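Local coordinates for protein 3-oxoadipate enol-lactonase (Burkholderia xenovorans, PDB 2XUA) that probably hydrolyses 3-oxoadipate enol-lactone in the bacterial breakdown of catechol, and binds the product analogue laevulinic acid in its pocket, at residues Trp28-Asn33 / Ala92-Cys97; Ser40-Gln45 / Ile245-Arg250; Leu210-Thr215 / Val238-Ser243. One frame throughout, in Å; residues are numbered along the deposited sequence.

Contact 1: residues Trp28-Asn33 / Ala92-Cys97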
ATOM      1  N   TRP B  28     -23.348  -1.076   6.391  1.00 15.00           N
ATOM      2  CA  TRP B  28     -22.186  -0.694   5.613  1.00 14.89           C
ATOM      3  C   TRP B  28     -21.516   0.544   6.198  1.00 14.93           C
ATOM      4  O   TRP B  28     -22.177   1.381   6.810  1.00 14.65           O
ATOM      5  CB  TRP B  28     -22.631  -0.375   4.204  1.00 15.26           C
ATOM      6  CG  TRP B  28     -22.729  -1.584   3.342  1.00 12.99           C
ATOM      7  CD1 TRP B  28     -23.877  -2.210   2.972  1.00 14.19           C
ATOM      8  CD2 TRP B  28     -21.664  -2.247   2.662  1.00 13.31           C
ATOM      9  NE1 TRP B  28     -23.584  -3.263   2.136  1.00 14.32           N
ATOM     10  CE2 TRP B  28     -22.233  -3.333   1.956  1.00 12.15           C
ATOM     11  CE3 TRP B  28     -20.279  -2.088   2.637  1.00 13.39           C
ATOM     12  CZ2 TRP B  28     -21.462  -4.246   1.214  1.00 14.08           C
ATOM     13  CZ3 TRP B  28     -19.483  -2.987   1.833  1.00 12.11           C
ATOM     14  CH2 TRP B  28     -20.083  -4.041   1.151  1.00 16.60           C
ATOM     15  N   ILE B  29     -20.197   0.646   6.010  1.00 14.93           N
ATOM     16  CA  ILE B  29     -19.457   1.912   6.194  1.00 14.05           C
ATOM     17  C   ILE B  29     -18.608   2.131   4.951  1.00 15.34           C
ATOM     18  O   ILE B  29     -17.996   1.155   4.446  1.00 15.27           O
ATOM     19  CB  ILE B  29     -18.685   2.019   7.521  1.00 15.30           C
ATOM     20  CG1 ILE B  29     -18.079   3.423   7.671  1.00 14.01           C
ATOM     21  CG2 ILE B  29     -17.642   0.895   7.631  1.00 12.13           C
ATOM     22  CD1 ILE B  29     -17.221   3.546   8.970  1.00 15.39           C
ATOM     23  N   VAL B  30     -18.612   3.370   4.420  1.00 13.29           N
ATOM     24  CA  VAL B  30     -17.772   3.700   3.248  1.00 12.42           C
ATOM     25  C   VAL B  30     -16.731   4.656   3.779  1.00 12.45           C
ATOM     26  O   VAL B  30     -17.058   5.559   4.528  1.00 12.84           O
ATOM     27  CB  VAL B  30     -18.602   4.440   2.163  1.00 13.18           C
ATOM     28  CG1 VAL B  30     -17.701   4.979   1.000  1.00 11.94           C
ATOM     29  CG2 VAL B  30     -19.727   3.517   1.633  1.00 11.81           C
ATOM     30  N   LEU B  31     -15.473   4.438   3.425  1.00 11.54           N
ATOM     31  CA  LEU B  31     -14.399   5.333   3.930  1.00 11.02           C
ATOM     32  C   LEU B  31     -13.988   6.154   2.704  1.00 10.80           C
ATOM     33  O   LEU B  31     -13.895   5.583   1.614  1.00 11.16           O
ATOM     34  CB  LEU B  31     -13.224   4.441   4.387  1.00 10.55           C
ATOM     35  CG  LEU B  31     -13.612   3.530   5.562  1.00 11.92           C
ATOM     36  CD1 LEU B  31     -12.372   2.730   6.135  1.00  9.40           C
ATOM     37  CD2 LEU B  31     -14.272   4.370   6.683  1.00 12.90           C
ATOM     38  N   SER B  32     -13.602   7.417   2.876  1.00 10.37           N
ATOM     39  CA  SER B  32     -13.144   8.178   1.725  1.00 10.16           C
ATOM     40  C   SER B  32     -11.853   8.912   2.027  1.00  9.64           C
ATOM     41  O   SER B  32     -11.708   9.490   3.089  1.00 10.24           O
ATOM     42  CB  SER B  32     -14.286   9.123   1.278  1.00 10.34           C
ATOM     43  OG  SER B  32     -13.878   9.741   0.056  1.00 13.66           O
ATOM     44  N   ASN B  33     -10.874   8.791   1.132  1.00 10.96           N
ATOM     45  CA  ASN B  33      -9.459   9.066   1.417  1.00 10.81           C
ATOM     46  C   ASN B  33      -9.130  10.587   1.280  1.00 13.11           C
ATOM     47  O   ASN B  33      -9.888  11.389   0.721  1.00 11.24           O
ATOM     48  CB  ASN B  33      -8.534   8.404   0.375  1.00  8.53           C
ATOM     49  CG  ASN B  33      -8.787   6.914   0.161  1.00 10.95           C
ATOM     50  OD1 ASN B  33      -8.375   6.345  -0.857  1.00 16.79           O
ATOM     51  ND2 ASN B  33      -9.483   6.291   1.071  1.00  6.73           N
ATOM     52  N   ALA B  92     -27.574   0.260  -0.241  1.00 20.19           N
ATOM     53  CA  ALA B  92     -28.643   1.238  -0.253  1.00 21.84           C
ATOM     54  C   ALA B  92     -28.404   2.420   0.690  1.00 21.38           C
ATOM     55  O   ALA B  92     -28.891   3.510   0.419  1.00 22.93           O
ATOM     56  CB  ALA B  92     -30.009   0.601   0.040  1.00 20.76           C
ATOM     57  N   ARG B  93     -27.753   2.173   1.816  1.00 21.18           N
ATOM     58  CA  ARG B  93     -27.444   3.219   2.779  1.00 21.04           C
ATOM     59  C   ARG B  93     -26.130   2.857   3.450  1.00 19.89           C
ATOM     60  O   ARG B  93     -25.800   1.666   3.579  1.00 20.58           O
ATOM     61  CB  ARG B  93     -28.554   3.279   3.815  1.00 21.07           C
ATOM     62  CG  ARG B  93     -28.562   4.470   4.776  1.00 26.59           C
ATOM     63  CD  ARG B  93     -30.039   4.685   5.192  1.00 37.32           C
ATOM     64  NE  ARG B  93     -30.358   4.638   6.626  1.00 43.64           N
ATOM     65  CZ  ARG B  93     -30.144   3.606   7.454  1.00 47.40           C
ATOM     66  NH1 ARG B  93     -29.524   2.496   7.063  1.00 47.56           N
ATOM     67  NH2 ARG B  93     -30.539   3.696   8.720  1.00 49.45           N
ATOM     68  N   ALA B  94     -25.374   3.850   3.919  1.00 19.87           N
ATOM     69  CA  ALA B  94     -24.127   3.532   4.619  1.00 17.64           C
ATOM     70  C   ALA B  94     -23.731   4.631   5.572  1.00 16.66           C
ATOM     71  O   ALA B  94     -24.044   5.822   5.362  1.00 16.62           O
ATOM     72  CB  ALA B  94     -22.988   3.299   3.579  1.00 17.30           C
ATOM     73  N   ASN B  95     -23.039   4.231   6.624  1.00 15.02           N
ATOM     74  CA  ASN B  95     -22.209   5.125   7.380  1.00 15.61           C
ATOM     75  C   ASN B  95     -21.065   5.597   6.486  1.00 16.44           C
ATOM     76  O   ASN B  95     -20.696   4.955   5.489  1.00 15.90           O
ATOM     77  CB  ASN B  95     -21.705   4.439   8.668  1.00 15.70           C
ATOM     78  CG  ASN B  95     -22.840   3.926   9.517  1.00 19.22           C
ATOM     79  OD1 ASN B  95     -23.269   2.769   9.393  1.00 25.91           O
ATOM     80  ND2 ASN B  95     -23.390   4.809  10.331  1.00 18.58           N
ATOM     81  N   PHE B  96     -20.520   6.755   6.810  1.00 17.23           N
ATOM     82  CA  PHE B  96     -19.523   7.350   5.958  1.00 17.89           C
ATOM     83  C   PHE B  96     -18.523   8.005   6.864  1.00 17.05           C
ATOM     84  O   PHE B  96     -18.888   8.715   7.815  1.00 17.56           O
ATOM     85  CB  PHE B  96     -20.146   8.382   5.000  1.00 16.64           C
ATOM     86  CG  PHE B  96     -19.174   8.928   3.966  1.00 19.57           C
ATOM     87  CD1 PHE B  96     -19.082   8.357   2.713  1.00 16.40           C
ATOM     88  CD2 PHE B  96     -18.350  10.038   4.271  1.00 18.29           C
ATOM     89  CE1 PHE B  96     -18.172   8.882   1.756  1.00 15.29           C
ATOM     90  CE2 PHE B  96     -17.415  10.516   3.339  1.00 15.07           C
ATOM     91  CZ  PHE B  96     -17.356   9.991   2.109  1.00 16.81           C
ATOM     92  N   CYS B  97     -17.249   7.761   6.553  1.00 17.01           N
ATOM     93  CA  CYS B  97     -16.120   8.333   7.311  1.00 15.68           C
ATOM     94  C   CYS B  97     -15.109   8.745   6.281  1.00 15.05           C
ATOM     95  O   CYS B  97     -14.546   7.907   5.552  1.00 14.29           O
ATOM     96  CB  CYS B  97     -15.500   7.290   8.268  1.00 15.23           C
ATOM     97  SG  CYS B  97     -14.030   7.860   9.205  1.00 15.79           S
TER
HETATM   98  O   HOH W   1     -25.979  -0.061   5.672  1.00 14.10           O
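F96 lies against strand 28-32 with its ring crossing V30 at a slant and the end of the ring reaching S32. CZ of F96 comes to 3.3 Å from CB of S32, the tightest spot on this face, while CD1 and CE1 rest on CB and CG1 of V30. The phenyl reaches forward because CG of F96 is anti to its backbone N (chi1 -173°). V30 is a forked bump: CG1 leans on the ring, and CG2 turns back to fill the hollow over A94, 3.8 Å from A94 CB. The small methyl of A94 thus sits between V30 and W28, whose CB is 3.7 Å from A94 CB; the indole itself leads away, onto R54 and L56 of the neighbouring strand.

The other face carries I29, L31, N95 and C97. Here C97 CB is the bump, received between two branched chains: CD2 of L31 presses on it at 3.5 Å, and the extended I29 just reaches it with CD1. CG1 of I29 also lies alongside CB of N95. L262 and F254 of helix 251-263 pack over this layer.

Between the faces the backbones run parallel. N95 N donates to W28 O, V30 N to N95 O (2.8 Å), C97 N to V30 O (3.0 Å) and S32 N to C97 O. Where the strands begin, a water accepts from W28 N and donates to R93 O, extending the join by one bridge. The hydroxyl of S32 is bonded to Y58, on the strand flanking 28-32. The axes are 4.3 Å apart at closest and twisted by -26°, the arrangement of two adjacent parallel strands in the central twisted sheet of an alpha/beta hydrolase.

Contact 2: residues Ser40-Gln45 / Ile245-Arg250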
ATOM      1  N   SER B  40      -5.044   2.257   1.175  1.00 11.13           N
ATOM      2  CA  SER B  40      -4.191   1.706   2.239  1.00 11.75           C
ATOM      3  C   SER B  40      -4.137   2.604   3.454  1.00 12.74           C
ATOM      4  O   SER B  40      -3.782   2.159   4.580  1.00 11.37           O
ATOM      5  CB  SER B  40      -2.751   1.418   1.719  1.00 10.00           C
ATOM      6  OG  SER B  40      -2.007   2.634   1.423  1.00 12.55           O
HETATM    7  N   MSE B  41      -4.471   3.890   3.267  1.00 13.34           N
HETATM    8  CA  MSE B  41      -4.382   4.819   4.429  1.00 11.45           C
HETATM    9  C   MSE B  41      -5.339   4.439   5.560  1.00 11.38           C
HETATM   10  O   MSE B  41      -5.101   4.793   6.686  1.00  8.63           O
HETATM   11  CB  MSE B  41      -4.615   6.266   4.002  1.00 12.04           C
HETATM   12  CG  MSE B  41      -6.060   6.489   3.535  1.00 10.64           C
HETATM   13 SE   MSE B  41      -6.474   8.352   3.770  1.00 20.93          SE
HETATM   14  CE  MSE B  41      -6.652   8.465   5.702  1.00 13.28           C
ATOM     15  N   TRP B  42      -6.401   3.655   5.269  1.00 11.59           N
ATOM     16  CA  TRP B  42      -7.364   3.288   6.289  1.00 10.73           C
ATOM     17  C   TRP B  42      -7.032   1.917   6.894  1.00 12.08           C
ATOM     18  O   TRP B  42      -7.794   1.392   7.661  1.00 11.79           O
ATOM     19  CB  TRP B  42      -8.749   3.170   5.628  1.00 12.48           C
ATOM     20  CG  TRP B  42      -9.292   4.506   5.222  1.00 10.95           C
ATOM     21  CD1 TRP B  42      -9.528   4.937   3.956  1.00  7.81           C
ATOM     22  CD2 TRP B  42      -9.732   5.555   6.111  1.00 11.00           C
ATOM     23  NE1 TRP B  42     -10.024   6.226   3.989  1.00 11.40           N
ATOM     24  CE2 TRP B  42     -10.178   6.629   5.291  1.00 12.83           C
ATOM     25  CE3 TRP B  42      -9.728   5.712   7.494  1.00 14.74           C
ATOM     26  CZ2 TRP B  42     -10.658   7.845   5.815  1.00 12.27           C
ATOM     27  CZ3 TRP B  42     -10.222   6.908   8.042  1.00 15.69           C
ATOM     28  CH2 TRP B  42     -10.670   7.977   7.182  1.00 12.01           C
ATOM     29  N   ALA B  43      -5.928   1.300   6.488  1.00 10.69           N
ATOM     30  CA  ALA B  43      -5.646  -0.021   6.992  1.00 11.04           C
ATOM     31  C   ALA B  43      -5.710  -0.120   8.548  1.00 11.08           C
ATOM     32  O   ALA B  43      -6.224  -1.121   9.078  1.00 11.90           O
ATOM     33  CB  ALA B  43      -4.230  -0.535   6.414  1.00  9.44           C
ATOM     34  N   PRO B  44      -5.258   0.925   9.303  1.00 11.89           N
ATOM     35  CA  PRO B  44      -5.354   0.715  10.795  1.00 13.40           C
ATOM     36  C   PRO B  44      -6.776   0.608  11.341  1.00 12.97           C
ATOM     37  O   PRO B  44      -6.984   0.075  12.428  1.00 11.76           O
ATOM     38  CB  PRO B  44      -4.625   1.950  11.398  1.00 12.82           C
ATOM     39  CG  PRO B  44      -3.609   2.350  10.266  1.00 13.41           C
ATOM     40  CD  PRO B  44      -4.585   2.193   9.011  1.00 12.69           C
ATOM     41  N   GLN B  45      -7.750   1.124  10.593  1.00 13.02           N
ATOM     42  CA  GLN B  45      -9.130   1.033  11.028  1.00 11.96           C
ATOM     43  C   GLN B  45      -9.903  -0.255  10.600  1.00 12.34           C
ATOM     44  O   GLN B  45     -11.037  -0.504  11.066  1.00 13.22           O
ATOM     45  CB  GLN B  45      -9.901   2.264  10.515  1.00 11.92           C
ATOM     46  CG  GLN B  45      -9.678   3.545  11.362  1.00 14.43           C
ATOM     47  CD  GLN B  45      -8.247   4.075  11.238  1.00 15.31           C
ATOM     48  OE1 GLN B  45      -7.557   4.375  12.248  1.00 17.70           O
ATOM     49  NE2 GLN B  45      -7.780   4.178  10.003  1.00 11.06           N
ATOM     50  N   ILE B 245      -3.249  13.690   9.280  1.00 12.63           N
ATOM     51  CA  ILE B 245      -3.641  12.289   8.977  1.00 11.26           C
ATOM     52  C   ILE B 245      -3.760  11.586  10.320  1.00 13.04           C
ATOM     53  O   ILE B 245      -2.874  10.747  10.712  1.00 13.02           O
ATOM     54  CB  ILE B 245      -2.602  11.648   8.057  1.00 10.31           C
ATOM     55  CG1 ILE B 245      -2.401  12.452   6.757  1.00 10.38           C
ATOM     56  CG2 ILE B 245      -2.993  10.163   7.792  1.00  8.91           C
ATOM     57  CD1 ILE B 245      -3.665  12.579   5.893  1.00 14.03           C
ATOM     58  N   SER B 246      -4.771  12.018  11.102  1.00 12.64           N
ATOM     59  CA  SER B 246      -4.935  11.605  12.496  1.00 14.90           C
ATOM     60  C   SER B 246      -5.312  10.145  12.687  1.00 13.95           C
ATOM     61  O   SER B 246      -5.084   9.577  13.758  1.00 14.47           O
ATOM     62  CB  SER B 246      -5.950  12.503  13.234  1.00 15.03           C
ATOM     63  OG  SER B 246      -7.277  12.271  12.841  1.00 15.06           O
ATOM     64  N   ASN B 247      -5.909   9.548  11.663  1.00 13.43           N
ATOM     65  CA  ASN B 247      -6.261   8.104  11.785  1.00 13.30           C
ATOM     66  C   ASN B 247      -5.003   7.206  11.754  1.00 12.09           C
ATOM     67  O   ASN B 247      -5.060   6.013  12.101  1.00 13.97           O
ATOM     68  CB  ASN B 247      -7.181   7.689  10.630  1.00 12.90           C
ATOM     69  CG  ASN B 247      -6.442   7.622   9.333  1.00 14.78           C
ATOM     70  OD1 ASN B 247      -5.913   8.641   8.881  1.00 15.02           O
ATOM     71  ND2 ASN B 247      -6.339   6.407   8.740  1.00  8.93           N
ATOM     72  N   ILE B 248      -3.897   7.751  11.270  1.00 12.60           N
ATOM     73  CA  ILE B 248      -2.590   7.111  11.388  1.00 13.73           C
ATOM     74  C   ILE B 248      -1.804   7.492  12.625  1.00 14.51           C
ATOM     75  O   ILE B 248      -1.427   6.631  13.420  1.00 15.15           O
ATOM     76  CB  ILE B 248      -1.766   7.323  10.138  1.00 13.66           C
ATOM     77  CG1 ILE B 248      -2.386   6.466   9.053  1.00 15.41           C
ATOM     78  CG2 ILE B 248      -0.306   6.778  10.331  1.00 13.06           C
ATOM     79  CD1 ILE B 248      -1.768   6.694   7.712  1.00 13.71           C
ATOM     80  N   GLU B 249      -1.552   8.786  12.798  1.00 15.43           N
ATOM     81  CA  GLU B 249      -0.810   9.229  13.964  1.00 15.92           C
ATOM     82  C   GLU B 249      -1.463   8.849  15.312  1.00 15.35           C
ATOM     83  O   GLU B 249      -0.767   8.512  16.246  1.00 14.59           O
ATOM     84  CB  GLU B 249      -0.462  10.747  13.852  1.00 15.92           C
ATOM     85  CG  GLU B 249       0.335  11.229  15.093  1.00 14.33           C
ATOM     86  CD  GLU B 249       1.137  12.516  14.784  1.00 20.76           C
ATOM     87  OE1 GLU B 249       1.123  12.950  13.583  1.00 15.08           O
ATOM     88  OE2 GLU B 249       1.760  13.064  15.736  1.00 17.68           O
ATOM     89  N   ARG B 250      -2.787   8.936  15.447  1.00 15.60           N
ATOM     90  CA  ARG B 250      -3.436   8.523  16.652  1.00 15.22           C
ATOM     91  C   ARG B 250      -4.440   7.477  16.264  1.00 16.02           C
ATOM     92  O   ARG B 250      -5.648   7.616  16.571  1.00 15.27           O
ATOM     93  CB  ARG B 250      -4.284   9.644  17.228  1.00 15.76           C
ATOM     94  CG  ARG B 250      -3.609  10.780  17.875  1.00 22.21           C
ATOM     95  CD  ARG B 250      -2.385  10.449  18.517  1.00 30.46           C
ATOM     96  NE  ARG B 250      -2.561  10.422  19.933  1.00 33.26           N
ATOM     97  CZ  ARG B 250      -1.668  10.867  20.814  1.00 35.91           C
ATOM     98  NH1 ARG B 250      -0.507  11.377  20.431  1.00 35.94           N
ATOM     99  NH2 ARG B 250      -1.953  10.781  22.113  1.00 37.60           N
TER
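The turn that leads into helix 43-52 meets the short helix 246-249 just beyond H244, the histidine of a probable Ser-His-Asp triad, and N247 is the side chain that joins them. Its ND2 donates to M41 O at 2.9 Å. The acceptor lies close to the plane of the N247 amide, yet the nitrogen approaches from above the M41 carbonyl plane and the bond is bent, 138° at the hydrogen. The amide reaches this carbonyl because CG of N247 stands between its own backbone N and carbonyl carbon (chi1 72°).

M41, W42 and Q45 border that amide. The selenomethionine M41 folds back at its last torsion, so that its methyl CE sits 3.3 Å from OD1 of N247 and at the same time 3.9 Å above the W42 ring plane, over the ring's centre. CE3 of W42 lies 3.7 Å from ND2 of N247, with the indole and amide planes 46° apart. Q45 bends round at chi2 and brings its amide across N247 at about a right angle, the two amide planes steeply inclined to each other; its CD lies 3.8 Å from N247 CB. ND2 is bonded to M41 O, whereas OD1 is buried without a polar partner in the model.

In the alpha/beta hydrolase fold this region follows strand 28-32 on one side and the last strand, 236-240, on the other, and here L99 and F254 pack on both W42 and N247. Farther out, P44 CG loosely meets CG1 of I248 at 4.5 Å, and the CD1 end of I248 rests near M41 O. V169 of the second subunit packs on both P44 and I248, carrying this outer margin into the dimer interface.

Contact 3: residues Leu210-Thr215 / Val238-Ser243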
ATOM      1  N   LEU B 210     -20.247  13.202  13.505  1.00 19.41           N
ATOM      2  CA  LEU B 210     -19.084  13.322  14.382  1.00 18.55           C
ATOM      3  C   LEU B 210     -18.035  14.143  13.616  1.00 18.59           C
ATOM      4  O   LEU B 210     -17.759  13.895  12.442  1.00 17.29           O
ATOM      5  CB  LEU B 210     -18.511  11.936  14.713  1.00 19.40           C
ATOM      6  CG  LEU B 210     -17.074  11.880  15.223  1.00 18.60           C
ATOM      7  CD1 LEU B 210     -17.024  12.496  16.676  1.00 18.17           C
ATOM      8  CD2 LEU B 210     -16.515  10.444  15.240  1.00 11.90           C
ATOM      9  N   VAL B 211     -17.436  15.119  14.261  1.00 18.51           N
ATOM     10  CA  VAL B 211     -16.350  15.847  13.585  1.00 17.94           C
ATOM     11  C   VAL B 211     -15.083  15.546  14.368  1.00 17.61           C
ATOM     12  O   VAL B 211     -15.080  15.733  15.540  1.00 18.72           O
ATOM     13  CB  VAL B 211     -16.581  17.368  13.496  1.00 19.45           C
ATOM     14  CG1 VAL B 211     -15.312  18.089  12.857  1.00 16.14           C
ATOM     15  CG2 VAL B 211     -17.809  17.692  12.710  1.00 16.62           C
ATOM     16  N   ILE B 212     -14.042  15.019  13.708  1.00 16.89           N
ATOM     17  CA  ILE B 212     -12.762  14.758  14.340  1.00 16.99           C
ATOM     18  C   ILE B 212     -11.785  15.770  13.723  1.00 16.25           C
ATOM     19  O   ILE B 212     -11.769  15.954  12.505  1.00 16.47           O
ATOM     20  CB  ILE B 212     -12.247  13.296  14.091  1.00 16.98           C
ATOM     21  CG1 ILE B 212     -13.011  12.292  14.940  1.00 17.31           C
ATOM     22  CG2 ILE B 212     -10.801  13.140  14.458  1.00 18.01           C
ATOM     23  CD1 ILE B 212     -12.726  10.848  14.573  1.00 16.48           C
ATOM     24  N   SER B 213     -11.002  16.432  14.560  1.00 16.30           N
ATOM     25  CA  SER B 213     -10.003  17.392  14.093  1.00 16.57           C
ATOM     26  C   SER B 213      -8.662  17.106  14.861  1.00 16.47           C
ATOM     27  O   SER B 213      -8.679  16.507  15.952  1.00 19.30           O
ATOM     28  CB  SER B 213     -10.466  18.834  14.290  1.00 16.21           C
ATOM     29  OG  SER B 213     -11.574  19.177  13.483  1.00 18.39           O
ATOM     30  N   GLY B 214      -7.532  17.504  14.288  1.00 16.64           N
ATOM     31  CA  GLY B 214      -6.219  17.267  14.911  1.00 16.06           C
ATOM     32  C   GLY B 214      -5.728  18.608  15.476  1.00 17.42           C
ATOM     33  O   GLY B 214      -5.766  19.652  14.801  1.00 16.14           O
ATOM     34  N   THR B 215      -5.281  18.623  16.705  1.00 18.96           N
ATOM     35  CA  THR B 215      -4.937  19.955  17.247  1.00 21.72           C
ATOM     36  C   THR B 215      -3.787  20.604  16.489  1.00 21.64           C
ATOM     37  O   THR B 215      -3.734  21.817  16.408  1.00 20.33           O
ATOM     38  CB  THR B 215      -4.730  20.003  18.819  1.00 22.43           C
ATOM     39  OG1 THR B 215      -3.465  20.615  19.190  1.00 27.67           O
ATOM     40  CG2 THR B 215      -4.926  18.731  19.449  1.00 19.80           C
ATOM     41  N   VAL B 238     -14.686  16.097  18.336  1.00 22.54           N
ATOM     42  CA  VAL B 238     -13.622  15.414  19.100  1.00 21.18           C
ATOM     43  C   VAL B 238     -12.272  15.803  18.490  1.00 21.42           C
ATOM     44  O   VAL B 238     -12.083  15.775  17.278  1.00 21.60           O
ATOM     45  CB  VAL B 238     -13.732  13.831  19.066  1.00 20.45           C
ATOM     46  CG1 VAL B 238     -12.556  13.201  19.747  1.00 21.31           C
ATOM     47  CG2 VAL B 238     -14.981  13.308  19.776  1.00 21.07           C
ATOM     48  N   GLU B 239     -11.324  16.157  19.342  1.00 20.68           N
ATOM     49  CA  GLU B 239     -10.067  16.669  18.890  1.00 21.49           C
ATOM     50  C   GLU B 239      -8.991  15.709  19.374  1.00 20.54           C
ATOM     51  O   GLU B 239      -8.961  15.335  20.532  1.00 20.72           O
ATOM     52  CB  GLU B 239      -9.842  18.117  19.403  1.00 22.09           C
ATOM     53  CG  GLU B 239      -8.558  18.719  18.929  1.00 23.80           C
ATOM     54  CD  GLU B 239      -8.438  20.196  19.315  1.00 25.24           C
ATOM     55  OE1 GLU B 239      -9.433  20.915  19.194  1.00 26.46           O
ATOM     56  OE2 GLU B 239      -7.357  20.610  19.751  1.00 21.15           O
ATOM     57  N   LEU B 240      -8.150  15.266  18.452  1.00 19.67           N
ATOM     58  CA  LEU B 240      -7.111  14.334  18.762  1.00 18.29           C
ATOM     59  C   LEU B 240      -5.757  15.008  18.714  1.00 19.60           C
ATOM     60  O   LEU B 240      -5.564  15.926  17.931  1.00 19.28           O
ATOM     61  CB  LEU B 240      -7.131  13.201  17.726  1.00 15.91           C
ATOM     62  CG  LEU B 240      -8.397  12.365  17.627  1.00 17.13           C
ATOM     63  CD1 LEU B 240      -8.184  11.377  16.428  1.00 14.83           C
ATOM     64  CD2 LEU B 240      -8.646  11.588  18.945  1.00 13.72           C
ATOM     65  N   ASP B 241      -4.844  14.545  19.556  1.00 19.28           N
ATOM     66  CA  ASP B 241      -3.461  15.032  19.571  1.00 20.80           C
ATOM     67  C   ASP B 241      -2.643  14.573  18.357  1.00 19.94           C
ATOM     68  O   ASP B 241      -1.712  13.770  18.477  1.00 19.23           O
ATOM     69  CB  ASP B 241      -2.753  14.624  20.864  1.00 21.12           C
ATOM     70  CG  ASP B 241      -1.394  15.358  21.063  1.00 23.23           C
ATOM     71  OD1 ASP B 241      -0.997  16.237  20.268  1.00 24.67           O
ATOM     72  OD2 ASP B 241      -0.741  15.042  22.040  1.00 26.28           O
ATOM     73  N   ALA B 242      -2.988  15.140  17.206  1.00 18.76           N
ATOM     74  CA  ALA B 242      -2.397  14.721  15.963  1.00 19.13           C
ATOM     75  C   ALA B 242      -2.431  15.890  14.997  1.00 17.53           C
ATOM     76  O   ALA B 242      -3.002  16.944  15.281  1.00 18.83           O
ATOM     77  CB  ALA B 242      -3.163  13.490  15.399  1.00 17.61           C
ATOM     78  N   SER B 243      -1.764  15.728  13.879  1.00 16.05           N
ATOM     79  CA  SER B 243      -1.839  16.674  12.774  1.00 16.77           C
ATOM     80  C   SER B 243      -2.925  16.147  11.817  1.00 16.74           C
ATOM     81  O   SER B 243      -3.966  15.638  12.265  1.00 16.56           O
ATOM     82  CB  SER B 243      -0.460  16.793  12.118  1.00 17.11           C
ATOM     83  OG  SER B 243      -0.509  17.716  11.033  1.00 20.06           O
TER
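V238 N donates to V211 O and L240 N to S213 O, both at 2.8 Å, while S213 N and T215 N return bonds to V238 O and L240 O. All four are nearly straight on the acceptor side, and the L240 N bond reaches 166° at its hydrogen. L240 O accepts twice, from T215 N at 3.0 Å and from A242 N at 2.8 Å; the second bond closes an inverse gamma turn centred on D241, which bends the chain off the strand just where the pairing ends. The D241 carboxylate is held by H216.

Against this backbone frame G214 brings its bare CA close to L240 O, and its carbonyl carbon lies 3.2 Å from A242 O, a close approach of the glycine backbone to the chain at A242. On one face I212 and L240 meet at a slant: CG2 of I212, anti to its backbone N, meets CD1 of L240 at 3.7 Å. Farther back CD1 of L210 touches CG2 of V238 at 3.8 Å. T257 and V258 of helix 251-263 pack over this face. On the other face E239 crosses T215 at about a right angle, its OE1 bonded to Y237.

Paired parallel at the sheet's edge and linked through helix 222-231, the strands form the final beta-alpha-beta unit of the alpha/beta hydrolase fold.

Overall arrangement
Contacts 1 and 3 belong to one mixed sheet, with strand 117-123 between strands 94-99 and 209-214; their centres are about 20 Å apart. Contact 2 lies beside them, its centre about 16 Å from that of contact 1 and about 13 Å from that of contact 3. It touches both: W42 packs on L31, and S246 on I212 and L240. Along the chain the segments of contacts 1 and 2 alternate, whereas contact 3 falls inside the long loop closed by contact 2. Residues 40-45 follow strand 28-32, and helix 246-249 follows strand 236-240, so contact 2 joins chain beyond the C-terminal ends of two distant strands, where the probable triad S100, D217 and H244 and the laevulinic acid lie.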